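Local coordinates for protein LEOA (Escherichia coli, PDB 4AUR) that probably binds and hydrolyses GTP as a bacterial dynamin, coupling a GTPase domain to a long helical stalk, at residues A[72-77]-A[98-103]; A[52-57]-A[137-142]; A[171-176]-A[255-260]; A[90-95]-A[107-112]; A[177-182]-A[222-227]. One frame throughout, in Å; residues are numbered along the deposited sequence.

Contact 1 (A[72-77]-A[98-103]); sequences AWLGKV and EGLPDQ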
# COMPACT_ATOMS: atom_id res chain seq x y z
N ALA A 72 46.80 24.09 -13.83
CA ALA A 72 47.07 22.73 -14.26
C ALA A 72 45.79 22.00 -14.57
O ALA A 72 45.71 21.31 -15.57
CB ALA A 72 47.80 21.96 -13.18
N TRP A 73 44.80 22.16 -13.69
CA TRP A 73 43.58 21.38 -13.71
C TRP A 73 42.68 21.82 -14.83
O TRP A 73 42.12 20.99 -15.54
CB TRP A 73 42.87 21.54 -12.38
CG TRP A 73 41.49 20.99 -12.34
CD1 TRP A 73 41.12 19.68 -12.37
CD2 TRP A 73 40.30 21.73 -12.19
NE1 TRP A 73 39.77 19.56 -12.27
CE2 TRP A 73 39.23 20.81 -12.16
CE3 TRP A 73 40.02 23.09 -12.07
CZ2 TRP A 73 37.91 21.21 -12.03
CZ3 TRP A 73 38.70 23.48 -11.95
CH2 TRP A 73 37.67 22.55 -11.94
N LEU A 74 42.53 23.13 -14.95
CA LEU A 74 41.76 23.74 -16.04
C LEU A 74 42.29 23.34 -17.41
O LEU A 74 41.51 23.07 -18.34
CB LEU A 74 41.84 25.26 -15.93
CG LEU A 74 41.10 25.79 -14.71
CD1 LEU A 74 41.57 27.18 -14.39
CD2 LEU A 74 39.60 25.79 -14.92
N GLY A 75 43.61 23.33 -17.51
CA GLY A 75 44.32 22.99 -18.73
C GLY A 75 45.21 24.10 -19.28
O GLY A 75 46.12 23.81 -20.05
N LYS A 76 44.95 25.35 -18.90
CA LYS A 76 45.64 26.48 -19.51
C LYS A 76 46.43 27.30 -18.50
O LYS A 76 45.97 27.53 -17.39
CB LYS A 76 44.64 27.39 -20.22
CG LYS A 76 44.08 26.80 -21.51
CD LYS A 76 44.18 27.78 -22.67
CE LYS A 76 43.17 28.92 -22.58
NZ LYS A 76 41.79 28.46 -22.92
N VAL A 77 47.62 27.75 -18.90
CA VAL A 77 48.42 28.67 -18.10
C VAL A 77 47.58 29.89 -17.82
O VAL A 77 46.76 30.28 -18.65
CB VAL A 77 49.71 29.09 -18.84
CG1 VAL A 77 50.35 30.34 -18.22
CG2 VAL A 77 50.71 27.95 -18.84
N GLU A 98 38.86 33.46 -19.04
CA GLU A 98 38.31 33.61 -20.38
C GLU A 98 38.93 32.59 -21.31
O GLU A 98 39.85 31.89 -20.93
CB GLU A 98 38.54 35.04 -20.88
CG GLU A 98 37.69 36.08 -20.15
CD GLU A 98 38.09 37.52 -20.43
OE1 GLU A 98 38.87 37.77 -21.38
OE2 GLU A 98 37.63 38.43 -19.69
N GLY A 99 38.39 32.47 -22.51
CA GLY A 99 38.91 31.54 -23.48
C GLY A 99 38.86 30.09 -23.03
O GLY A 99 39.63 29.27 -23.51
N LEU A 100 37.95 29.79 -22.11
CA LEU A 100 37.72 28.42 -21.64
C LEU A 100 36.46 27.91 -22.32
O LEU A 100 35.67 28.71 -22.81
CB LEU A 100 37.54 28.41 -20.13
CG LEU A 100 38.79 28.35 -19.26
CD1 LEU A 100 38.43 28.76 -17.83
CD2 LEU A 100 39.39 26.96 -19.26
N PRO A 101 36.23 26.57 -22.31
CA PRO A 101 35.07 26.05 -23.04
C PRO A 101 33.76 26.66 -22.54
O PRO A 101 32.90 27.03 -23.35
CB PRO A 101 35.11 24.53 -22.77
CG PRO A 101 36.43 24.25 -22.11
CD PRO A 101 36.83 25.54 -21.44
N ASP A 102 33.64 26.77 -21.22
CA ASP A 102 32.50 27.39 -20.60
C ASP A 102 33.02 28.38 -19.58
O ASP A 102 34.24 28.47 -19.39
CB ASP A 102 31.61 26.34 -19.93
CG ASP A 102 30.12 26.65 -20.06
OD1 ASP A 102 29.74 27.86 -20.10
OD2 ASP A 102 29.34 25.67 -20.16
N GLN A 103 32.12 29.13 -18.96
CA GLN A 103 32.49 30.07 -17.92
C GLN A 103 32.69 29.32 -16.60
O GLN A 103 32.16 28.23 -16.41
CB GLN A 103 31.39 31.11 -17.73
CG GLN A 103 31.21 32.03 -18.92
CD GLN A 103 29.83 32.67 -18.96
OE1 GLN A 103 28.81 32.02 -18.70
NE2 GLN A 103 29.78 33.96 -19.32

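Contact 2 (A[52-57]-A[137-142]); sequences DVLRIA and EAHLIF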
# COMPACT_ATOMS: atom_id res chain seq x y z
N ASP A 52 23.46 29.76 -13.31
CA ASP A 52 24.62 29.33 -12.55
C ASP A 52 25.71 28.65 -13.39
O ASP A 52 25.43 27.98 -14.40
CB ASP A 52 24.18 28.43 -11.39
CG ASP A 52 23.56 29.23 -10.22
OD1 ASP A 52 22.74 30.15 -10.45
OD2 ASP A 52 23.90 28.93 -9.06
N VAL A 53 26.96 28.87 -12.96
CA VAL A 53 28.14 28.36 -13.61
C VAL A 53 29.01 27.68 -12.58
O VAL A 53 28.90 27.97 -11.38
CB VAL A 53 28.98 29.50 -14.24
CG1 VAL A 53 28.14 30.40 -15.14
CG2 VAL A 53 29.63 30.35 -13.16
N LEU A 54 29.90 26.79 -13.02
CA LEU A 54 30.83 26.10 -12.13
C LEU A 54 31.69 27.05 -11.31
O LEU A 54 32.30 27.95 -11.84
CB LEU A 54 31.76 25.20 -12.93
CG LEU A 54 32.81 24.44 -12.12
CD1 LEU A 54 32.19 23.59 -11.03
CD2 LEU A 54 33.59 23.55 -13.05
N ARG A 55 31.76 26.81 -10.01
CA ARG A 55 32.50 27.65 -9.08
C ARG A 55 33.41 26.80 -8.22
O ARG A 55 32.98 25.82 -7.62
CB ARG A 55 31.54 28.41 -8.18
CG ARG A 55 32.27 29.30 -7.18
CD ARG A 55 31.31 29.91 -6.19
NE ARG A 55 30.54 30.96 -6.82
CZ ARG A 55 29.46 31.52 -6.30
NH1 ARG A 55 29.00 31.12 -5.12
NH2 ARG A 55 28.83 32.47 -6.97
N ILE A 56 34.68 27.19 -8.17
CA ILE A 56 35.68 26.50 -7.38
C ILE A 56 36.24 27.48 -6.37
O ILE A 56 36.62 28.59 -6.72
CB ILE A 56 36.85 26.00 -8.25
CG1 ILE A 56 36.34 25.37 -9.52
CG2 ILE A 56 37.68 24.97 -7.51
CD1 ILE A 56 36.32 26.34 -10.69
N ALA A 57 36.28 27.07 -5.11
CA ALA A 57 36.98 27.87 -4.12
C ALA A 57 38.38 27.32 -4.04
O ALA A 57 38.60 26.14 -3.71
CB ALA A 57 36.29 27.79 -2.79
N GLU A 137 28.19 28.14 -1.44
CA GLU A 137 27.57 27.91 -2.77
C GLU A 137 28.58 27.64 -3.90
O GLU A 137 28.32 27.94 -5.04
CB GLU A 137 26.61 29.08 -3.16
CG GLU A 137 25.30 29.09 -2.37
CD GLU A 137 24.51 30.41 -2.41
OE1 GLU A 137 24.82 31.26 -3.28
OE2 GLU A 137 23.57 30.57 -1.57
N ALA A 138 29.74 27.11 -3.56
CA ALA A 138 30.67 26.61 -4.55
C ALA A 138 30.52 25.10 -4.69
O ALA A 138 30.13 24.40 -3.75
CB ALA A 138 32.08 26.94 -4.16
N HIS A 139 30.85 24.58 -5.86
CA HIS A 139 30.60 23.20 -6.17
C HIS A 139 31.82 22.36 -5.86
O HIS A 139 31.73 21.14 -5.71
CB HIS A 139 30.24 23.08 -7.63
CG HIS A 139 29.22 24.07 -8.08
ND1 HIS A 139 27.89 23.77 -8.21
CD2 HIS A 139 29.35 25.37 -8.45
CE1 HIS A 139 27.23 24.83 -8.63
NE2 HIS A 139 28.10 25.82 -8.79
N LEU A 140 32.96 23.02 -5.76
CA LEU A 140 34.22 22.34 -5.52
C LEU A 140 35.11 23.24 -4.68
O LEU A 140 35.12 24.45 -4.86
CB LEU A 140 34.91 22.09 -6.85
CG LEU A 140 34.89 20.70 -7.45
CD1 LEU A 140 35.68 20.67 -8.75
CD2 LEU A 140 35.51 19.75 -6.45
N ILE A 141 35.86 22.64 -3.77
CA ILE A 141 36.78 23.40 -2.92
C ILE A 141 38.12 22.70 -2.93
O ILE A 141 38.21 21.54 -2.61
CB ILE A 141 36.23 23.49 -1.48
CG1 ILE A 141 34.86 24.15 -1.48
CG2 ILE A 141 37.20 24.25 -0.58
CD1 ILE A 141 34.35 24.48 -0.11
N PHE A 142 39.16 23.41 -3.33
CA PHE A 142 40.50 22.84 -3.33
C PHE A 142 41.26 23.49 -2.23
O PHE A 142 41.48 24.68 -2.26
CB PHE A 142 41.26 23.12 -4.63
CG PHE A 142 40.66 22.50 -5.86
CD1 PHE A 142 39.85 21.37 -5.79
CD2 PHE A 142 40.96 23.03 -7.12
CE1 PHE A 142 39.33 20.81 -6.95
CE2 PHE A 142 40.45 22.46 -8.27
CZ PHE A 142 39.62 21.36 -8.18

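Contact 3 (A[171-176]-A[255-260]); sequences STIFVI and NAATEI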
# COMPACT_ATOMS: atom_id res chain seq x y z
N SER A 171 32.51 18.17 -0.30
CA SER A 171 32.84 18.88 -1.54
C SER A 171 34.22 19.53 -1.55
O SER A 171 34.52 20.36 -2.40
CB SER A 171 31.74 19.90 -1.87
OG SER A 171 31.71 21.01 -1.01
N THR A 172 35.08 19.13 -0.61
CA THR A 172 36.43 19.64 -0.51
C THR A 172 37.48 18.57 -0.79
O THR A 172 37.45 17.50 -0.19
CB THR A 172 36.68 20.15 0.89
OG1 THR A 172 35.84 21.28 1.11
CG2 THR A 172 38.12 20.55 1.07
N ILE A 173 38.40 18.88 -1.71
CA ILE A 173 39.57 18.05 -1.95
C ILE A 173 40.81 18.73 -1.39
O ILE A 173 41.18 19.83 -1.84
CB ILE A 173 39.87 17.83 -3.44
CG1 ILE A 173 38.74 17.08 -4.13
CG2 ILE A 173 41.12 17.00 -3.61
CD1 ILE A 173 38.63 17.40 -5.59
N PHE A 174 41.44 18.08 -0.42
CA PHE A 174 42.76 18.51 0.02
C PHE A 174 43.79 17.97 -0.96
O PHE A 174 43.81 16.77 -1.27
CB PHE A 174 43.05 18.05 1.42
CG PHE A 174 42.20 18.74 2.41
CD1 PHE A 174 42.59 19.93 2.94
CD2 PHE A 174 40.97 18.22 2.76
CE1 PHE A 174 41.78 20.60 3.83
CE2 PHE A 174 40.15 18.87 3.65
CZ PHE A 174 40.57 20.07 4.18
N VAL A 175 44.63 18.88 -1.43
CA VAL A 175 45.48 18.61 -2.55
C VAL A 175 46.89 18.75 -2.08
O VAL A 175 47.38 19.87 -1.90
CB VAL A 175 45.19 19.59 -3.68
CG1 VAL A 175 46.20 19.46 -4.80
CG2 VAL A 175 43.79 19.34 -4.20
N ILE A 176 47.53 17.60 -1.83
CA ILE A 176 48.90 17.61 -1.35
C ILE A 176 49.76 17.76 -2.57
O ILE A 176 49.85 16.84 -3.38
CB ILE A 176 49.29 16.38 -0.55
CG1 ILE A 176 48.35 16.20 0.64
CG2 ILE A 176 50.68 16.60 -0.02
CD1 ILE A 176 48.48 14.86 1.36
N ASN A 255 39.87 13.49 -11.60
CA ASN A 255 38.92 12.40 -11.39
C ASN A 255 38.13 12.54 -10.08
O ASN A 255 36.90 12.33 -10.03
CB ASN A 255 39.63 11.03 -11.42
CG ASN A 255 40.08 10.63 -12.82
OD1 ASN A 255 40.97 9.80 -12.98
ND2 ASN A 255 39.45 11.20 -13.85
N ALA A 256 38.84 12.90 -9.02
CA ALA A 256 38.22 13.15 -7.73
C ALA A 256 37.23 14.29 -7.85
O ALA A 256 36.14 14.25 -7.29
CB ALA A 256 39.27 13.48 -6.68
N ALA A 257 37.65 15.31 -8.57
CA ALA A 257 36.86 16.51 -8.73
C ALA A 257 35.62 16.14 -9.52
O ALA A 257 34.54 16.63 -9.26
CB ALA A 257 37.66 17.59 -9.42
N THR A 258 35.77 15.23 -10.45
CA THR A 258 34.67 14.84 -11.29
C THR A 258 33.61 14.06 -10.53
O THR A 258 32.44 14.22 -10.82
CB THR A 258 35.18 14.09 -12.53
OG1 THR A 258 35.62 15.08 -13.47
CG2 THR A 258 34.10 13.19 -13.15
N GLU A 259 34.01 13.26 -9.55
CA GLU A 259 33.07 12.50 -8.74
C GLU A 259 32.32 13.35 -7.73
O GLU A 259 31.28 12.94 -7.22
CB GLU A 259 33.80 11.39 -7.96
CG GLU A 259 34.21 10.20 -8.81
CD GLU A 259 33.01 9.48 -9.41
OE1 GLU A 259 32.11 9.09 -8.62
OE2 GLU A 259 32.97 9.33 -10.66
N ILE A 260 32.86 14.51 -7.39
CA ILE A 260 32.28 15.34 -6.36
C ILE A 260 31.22 16.13 -7.05
O ILE A 260 30.11 16.24 -6.57
CB ILE A 260 33.32 16.30 -5.75
CG1 ILE A 260 34.12 15.59 -4.66
CG2 ILE A 260 32.65 17.53 -5.14
CD1 ILE A 260 35.38 16.32 -4.29

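Contact 4 (A[90-95]-A[107-112]); sequences DRLSIY and VDTPGL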
# COMPACT_ATOMS: atom_id res chain seq x y z
N ASP A 90 42.26 42.18 1.80
CA ASP A 90 41.38 41.72 2.89
C ASP A 90 39.90 41.78 2.49
O ASP A 90 39.10 42.48 3.11
CB ASP A 90 41.65 42.49 4.20
CG ASP A 90 42.87 41.97 4.95
OD1 ASP A 90 42.81 40.83 5.47
OD2 ASP A 90 43.89 42.69 5.01
N ARG A 91 39.56 41.05 1.43
CA ARG A 91 38.19 40.86 0.98
C ARG A 91 38.13 39.52 0.27
O ARG A 91 39.15 38.91 -0.02
CB ARG A 91 37.74 41.93 -0.05
CG ARG A 91 37.93 43.39 0.31
CD ARG A 91 36.92 43.89 1.33
NE ARG A 91 37.32 45.21 1.82
CZ ARG A 91 36.76 45.85 2.85
NH1 ARG A 91 35.74 45.31 3.52
NH2 ARG A 91 37.22 47.05 3.19
N LEU A 92 36.92 39.09 -0.05
CA LEU A 92 36.71 38.02 -0.98
C LEU A 92 37.05 38.46 -2.40
O LEU A 92 37.01 39.65 -2.74
CB LEU A 92 35.24 37.64 -0.94
CG LEU A 92 34.68 36.61 -1.90
CD1 LEU A 92 35.03 35.22 -1.41
CD2 LEU A 92 33.17 36.79 -1.99
N SER A 93 37.37 37.50 -3.24
CA SER A 93 37.65 37.83 -4.61
C SER A 93 37.26 36.72 -5.57
O SER A 93 37.26 35.53 -5.22
CB SER A 93 39.12 38.24 -4.78
OG SER A 93 39.98 37.43 -4.00
N ILE A 94 36.94 37.14 -6.79
CA ILE A 94 36.37 36.29 -7.80
C ILE A 94 37.09 36.50 -9.11
O ILE A 94 37.24 37.63 -9.55
CB ILE A 94 34.89 36.63 -8.02
CG1 ILE A 94 34.17 36.63 -6.68
CG2 ILE A 94 34.26 35.63 -9.00
CD1 ILE A 94 32.74 36.17 -6.72
N TYR A 95 37.50 35.41 -9.75
CA TYR A 95 38.16 35.46 -11.04
C TYR A 95 37.34 34.65 -12.02
O TYR A 95 36.90 33.56 -11.69
CB TYR A 95 39.59 34.95 -10.92
CG TYR A 95 40.33 35.57 -9.77
CD1 TYR A 95 41.02 36.77 -9.91
CD2 TYR A 95 40.29 34.99 -8.51
CE1 TYR A 95 41.68 37.35 -8.82
CE2 TYR A 95 40.94 35.56 -7.42
CZ TYR A 95 41.64 36.73 -7.57
OH TYR A 95 42.28 37.25 -6.45
N VAL A 107 36.72 31.53 -6.67
CA VAL A 107 36.57 32.39 -5.50
C VAL A 107 37.71 32.11 -4.56
O VAL A 107 38.20 30.99 -4.53
CB VAL A 107 35.24 32.15 -4.77
CG1 VAL A 107 34.09 32.54 -5.66
CG2 VAL A 107 35.07 30.70 -4.35
N ASP A 108 38.14 33.10 -3.80
CA ASP A 108 39.18 32.85 -2.79
C ASP A 108 39.18 33.99 -1.77
O ASP A 108 38.57 35.03 -1.97
CB ASP A 108 40.55 32.68 -3.50
CG ASP A 108 41.75 32.73 -2.55
OD1 ASP A 108 41.90 31.82 -1.71
OD2 ASP A 108 42.55 33.69 -2.67
N THR A 109 39.85 33.75 -0.67
CA THR A 109 39.98 34.72 0.37
C THR A 109 41.47 34.98 0.60
O THR A 109 42.06 34.39 1.50
CB THR A 109 39.36 34.12 1.62
OG1 THR A 109 39.85 32.78 1.76
CG2 THR A 109 37.88 34.04 1.46
N PRO A 110 42.10 35.85 -0.20
CA PRO A 110 43.56 35.99 -0.15
C PRO A 110 44.14 36.48 1.18
O PRO A 110 45.23 36.09 1.54
CB PRO A 110 43.86 37.02 -1.26
CG PRO A 110 42.64 37.03 -2.11
CD PRO A 110 41.52 36.82 -1.14
N GLY A 111 43.41 37.33 1.89
CA GLY A 111 43.87 37.80 3.20
C GLY A 111 44.39 36.73 4.14
O GLY A 111 45.40 36.95 4.81
N LEU A 112 43.71 35.59 4.19
CA LEU A 112 44.04 34.49 5.11
C LEU A 112 45.33 33.72 4.73
O LEU A 112 45.90 32.99 5.54
CB LEU A 112 42.90 33.48 5.14
CG LEU A 112 41.52 33.94 5.58
CD1 LEU A 112 40.48 32.91 5.21
CD2 LEU A 112 41.51 34.16 7.07

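Contact 5 (A[177-182]-A[222-227]); sequences NKMDEV and IVCVAS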
# COMPACT_ATOMS: atom_id res chain seq x y z
N ASN A 177 50.34 18.97 -2.68
CA ASN A 177 51.07 19.44 -3.85
C ASN A 177 52.59 19.46 -3.63
O ASN A 177 53.07 19.59 -2.51
CB ASN A 177 50.63 20.85 -4.20
CG ASN A 177 51.15 21.29 -5.54
OD1 ASN A 177 51.36 20.47 -6.41
ND2 ASN A 177 51.38 22.58 -5.70
N LYS A 178 53.32 19.38 -4.73
CA LYS A 178 54.78 19.29 -4.74
C LYS A 178 55.22 17.95 -4.14
O LYS A 178 56.03 17.91 -3.23
CB LYS A 178 55.44 20.44 -3.98
CG LYS A 178 55.09 21.84 -4.48
CD LYS A 178 55.13 22.83 -3.34
CE LYS A 178 55.37 24.25 -3.81
NZ LYS A 178 55.46 25.19 -2.65
N MSE A 179 54.68 16.85 -4.65
CA MSE A 179 55.11 15.56 -4.15
C MSE A 179 56.52 15.25 -4.66
O MSE A 179 57.24 14.44 -4.05
CB MSE A 179 54.05 14.53 -4.48
CG MSE A 179 52.88 14.74 -3.53
SE MSE A 179 53.04 13.47 -2.04
CE MSE A 179 53.18 14.60 -0.45
N ASP A 180 56.93 15.90 -5.75
CA ASP A 180 58.28 15.74 -6.27
C ASP A 180 59.34 15.86 -5.17
O ASP A 180 60.21 15.00 -5.05
CB ASP A 180 58.58 16.69 -7.46
CG ASP A 180 58.17 18.15 -7.20
OD1 ASP A 180 57.30 18.39 -6.34
OD2 ASP A 180 58.71 19.06 -7.88
N GLU A 181 59.26 16.90 -4.34
CA GLU A 181 60.27 17.07 -3.29
C GLU A 181 59.99 16.24 -2.06
O GLU A 181 60.38 16.60 -0.96
CB GLU A 181 60.52 18.55 -2.95
CG GLU A 181 59.31 19.41 -2.60
CD GLU A 181 59.30 20.71 -3.39
OE1 GLU A 181 59.50 20.65 -4.62
OE2 GLU A 181 59.10 21.79 -2.79
N VAL A 182 59.32 15.10 -2.25
CA VAL A 182 59.25 14.07 -1.22
C VAL A 182 59.56 12.66 -1.77
O VAL A 182 59.78 11.73 -1.00
CB VAL A 182 57.88 14.13 -0.51
CG1 VAL A 182 57.61 12.90 0.34
CG2 VAL A 182 57.79 15.38 0.35
N ILE A 222 41.44 13.31 -0.19
CA ILE A 222 42.83 13.72 -0.32
C ILE A 222 43.48 13.16 -1.57
O ILE A 222 43.28 12.01 -1.93
CB ILE A 222 43.68 13.32 0.91
CG1 ILE A 222 43.00 13.80 2.19
CG2 ILE A 222 45.06 13.94 0.81
CD1 ILE A 222 43.69 13.36 3.46
N VAL A 223 44.28 13.99 -2.20
CA VAL A 223 44.91 13.64 -3.43
C VAL A 223 46.33 14.19 -3.42
O VAL A 223 46.56 15.33 -3.03
CB VAL A 223 44.10 14.20 -4.60
CG1 VAL A 223 44.98 14.47 -5.79
CG2 VAL A 223 42.99 13.22 -4.97
N CYS A 224 47.27 13.37 -3.86
CA CYS A 224 48.67 13.76 -3.88
C CYS A 224 49.05 14.11 -5.31
O CYS A 224 48.68 13.41 -6.25
CB CYS A 224 49.53 12.63 -3.32
SG CYS A 224 49.10 12.12 -1.63
N VAL A 225 49.78 15.19 -5.49
CA VAL A 225 49.96 15.74 -6.82
C VAL A 225 51.27 16.52 -6.88
O VAL A 225 51.87 16.83 -5.85
CB VAL A 225 48.72 16.62 -7.13
CG1 VAL A 225 49.05 17.92 -7.85
CG2 VAL A 225 47.67 15.80 -7.88
N ALA A 226 51.72 16.80 -8.10
CA ALA A 226 52.92 17.60 -8.32
C ALA A 226 52.71 18.58 -9.43
O ALA A 226 53.32 18.46 -10.47
CB ALA A 226 54.08 16.68 -8.65
N SER A 227 51.86 19.57 -9.20
CA SER A 227 51.44 20.52 -10.24
C SER A 227 52.52 20.95 -11.23
O SER A 227 52.26 21.08 -12.43
CB SER A 227 50.90 21.79 -9.58
OG SER A 227 51.95 22.51 -8.98

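Contact 1 (A[72-77]-A[98-103])
Leu74 and Leu100 meet across this surface contact at their methyl groups, Leu74 CD2 lying 4.3 Å from Leu100 CD1. The touch is slight, and each leucine also packs against Met81, whose loop supplies a common third partner; Phe4 of helix 3-30 reaches Leu74 as well. The second point of contact is polar. Lys76 bends at chi2, chi3 and chi4, which brings NZ to the carbonyl of Gly99. The modelled Lys76 NZ to Gly99 O distance, 2.4 Å, is too short to trust at this resolution, so a hydrogen bond is plausible in kind but doubtful in length. Further out, two glycines set the backbone. Gly75, with phi at 120°, takes the chain out of the helix and turns it so that Lys76 faces the loop, while Gly99, also at positive phi, sits where the loop comes closest to the lysine. Behind Leu74 the helix is anchored by Trp73, whose ring meets Phe142 edge-to-face. The contact thus ties the C-terminal end of helix 66-74, which follows the probable P-loop of a dynamin-type GTPase domain, to the connection between the hairpin strands 93-95 and 104-108.

Contact 2 (A[52-57]-A[137-142])
Arg55 sends its side chain along Ala138 because CG lies anti to the backbone N (chi1 179°), and a bend at chi3 then carries the guanidinium toward Glu137. Strands 54-57 and 140-142 are parallel neighbours in the middle of the GTPase-domain sheet, whose strand order 2-3-1-4-5-6 is that of Ras-like G domains. Arg55 CD rests 3.7 Å from Ala138 CB. Its charged end is held chiefly by a salt bridge from NE to Glu105 on the other neighbouring strand, while the carboxylate of Glu137 stays beyond salt-bridge range. The backbone ladder starts at Arg55 O, which accepts a bond from His139 N (3.0 Å) and a weak one from Leu140 N. Ala57 then uses both its polar atoms: its N gives to Leu140 O at 2.9 Å, and its O takes Phe142 N at 2.8 Å. The His139 ring lies beside the backbone of Arg55, with CD2 3.2 Å from Arg55 N, and its other neighbours include Phe7, met edge-to-face. Ala57 CB and Ile141 CG1 touch on one side of the sheet, Ile56 and Leu140 on the other. There Ile56 CG2 sits over one face of the Phe142 ring in a CH-pi contact, 4.0 Å from the ring centroid and 18° off its normal.

Contact 3 (A[171-176]-A[255-260])
Ile173 and Ile260 carry this contact, in which helix 250-273 packs on one side of the central sheet of the alpha/beta GTPase domain. The axes of strand 172-176 and helix 255-260 run nearly antiparallel, at 169°, and come within 9.4 Å of each other. The interactions between the two are apolar, with no hydrogen bond crossing. Ile173 is directed toward the helix, and its CD1 lies against two alanines: it is 3.7 Å from Ala257 CA and 4.1 Å from Ala256 CB. The small alanine side chains let the helix backbone come near this methyl. From the next turn of the helix, the ethyl arm of Ile260 slants across that of Ile173, with CD1 against both CG1 and CD1. Leu140 and Phe142 on the neighbouring strand, and Leu253 one turn earlier in the helix, continue the apolar layer around Ile173. The hydroxyls of Thr172 and Thr258 belong to side chains that face away from the interface and are satisfied elsewhere, by Lys168 O and Lys254 O respectively. Phe174 and Ile176 face helix 188-209 across the sheet. At Ser171 the beta-branch methyl of Ile260 closes the contact, its CG2 lying 3.8 Å from Ser171 CA.

Contact 4 (A[90-95]-A[107-112])
Leu92 reaches back to Asp108 although its CB is directed away from the partner segment. With chi1 at 175°, CG is turned to within 4.2 Å of Asp108 O; beyond it CD1 lies 3.6 Å from Asp108 O and 4.2 Å from Thr109 CG2. The Leu92 side chain also packs on Thr131 and Tyr134 of helix 129-136. The same Asp108 carbonyl is held by the backbone, Ser93 N donating to Asp108 O at 3.0 Å. In the other direction Asp108 N gives a bond to Ser93 O at 2.9 Å, which makes Ser93 and Asp108 a hydrogen-bonded antiparallel pair. This is the hairpin of strands 93-95 and 104-108 at the edge of the sheet, and its second strand runs into the sequence DTPG, matching the DxxG (G3) motif of GTPases. The carboxylate of Asp108 looks past the hairpin to Lys66 of the probable P-loop, with which OD1 forms a salt bridge. Ser93 OG lies against the Pro110 ring, 3.3 Å from CG. On the opposite face of the hairpin, Ile94 and Val107, a non-hydrogen-bonded pair, run alongside each other in the same direction, with Ile94 CD1 4.0 Å from Val107 CG1.

Contact 5 (A[177-182]-A[222-227])
Asn177 meets Ser227 with both ends of its amide. OD1 accepts the backbone Ser227 N at 3.0 Å, the donor lying in the carbonyl plane and the N-H...O angle being 156°. ND2 gives a weak bond to Ser227 OG at 3.3 Å and is also hydrogen-bonded to Asp64 O in the probable P-loop, so the amide is fixed in rotation by partners on two sides. A chi1 of -169° holds it extended toward them. The carbonyl of Val225 is the second hub. It accepts Met179 N at 3.1 Å, from a donor tilted 27° out of the carbonyl plane; Lys178 N is equally near but badly angled for a bond. Asn177 CA adds a CA-H...O contact to Val225 O. Met179, present as selenomethionine, folds over this carbonyl and sets SE 3.8 Å from Cys224 CB, an apolar contact next to the polar ones. Ala226 CB packs close to the Met179 and Asp180 nitrogens. Farther out, Lys178 NZ donates to Ser63 O, Asp180 OD2 takes a weak bond from Asn230 N, and Ser227 O is bound by Tyr244 OH. The sequence NKMD fits the N/TKxD (G4) motif, and the segment ending at Ser227 probably corresponds to G5, the elements that recognise guanine in GTPases. The bonding shows Asn177 linking the G4-like segment to the G5-like segment and the probable P-loop, consistent with a base pocket whose parts position one another.

In the fold
All five contacts lie in the GTPase domain at one end of the elongated chain, with centres 11 to 24 Å apart. Contacts 2, 3, 4 and 5 share the six-stranded sheet: contact 4 at the edge formed by strand 93-95, contact 2 in the middle, contact 3 beside it and contact 5 at the other edge strand, 221-224. Contact 1 joins through Trp73, which packs on contacts 2 and 3. Along the chain, contacts 1 and 4 interleave inside the loop closed by contact 2; contact 3 follows and encloses contact 5. The probable nucleotide-binding motifs near contacts 4 and 5 are thus carried by one scaffold, held together by contacts 2 and 3.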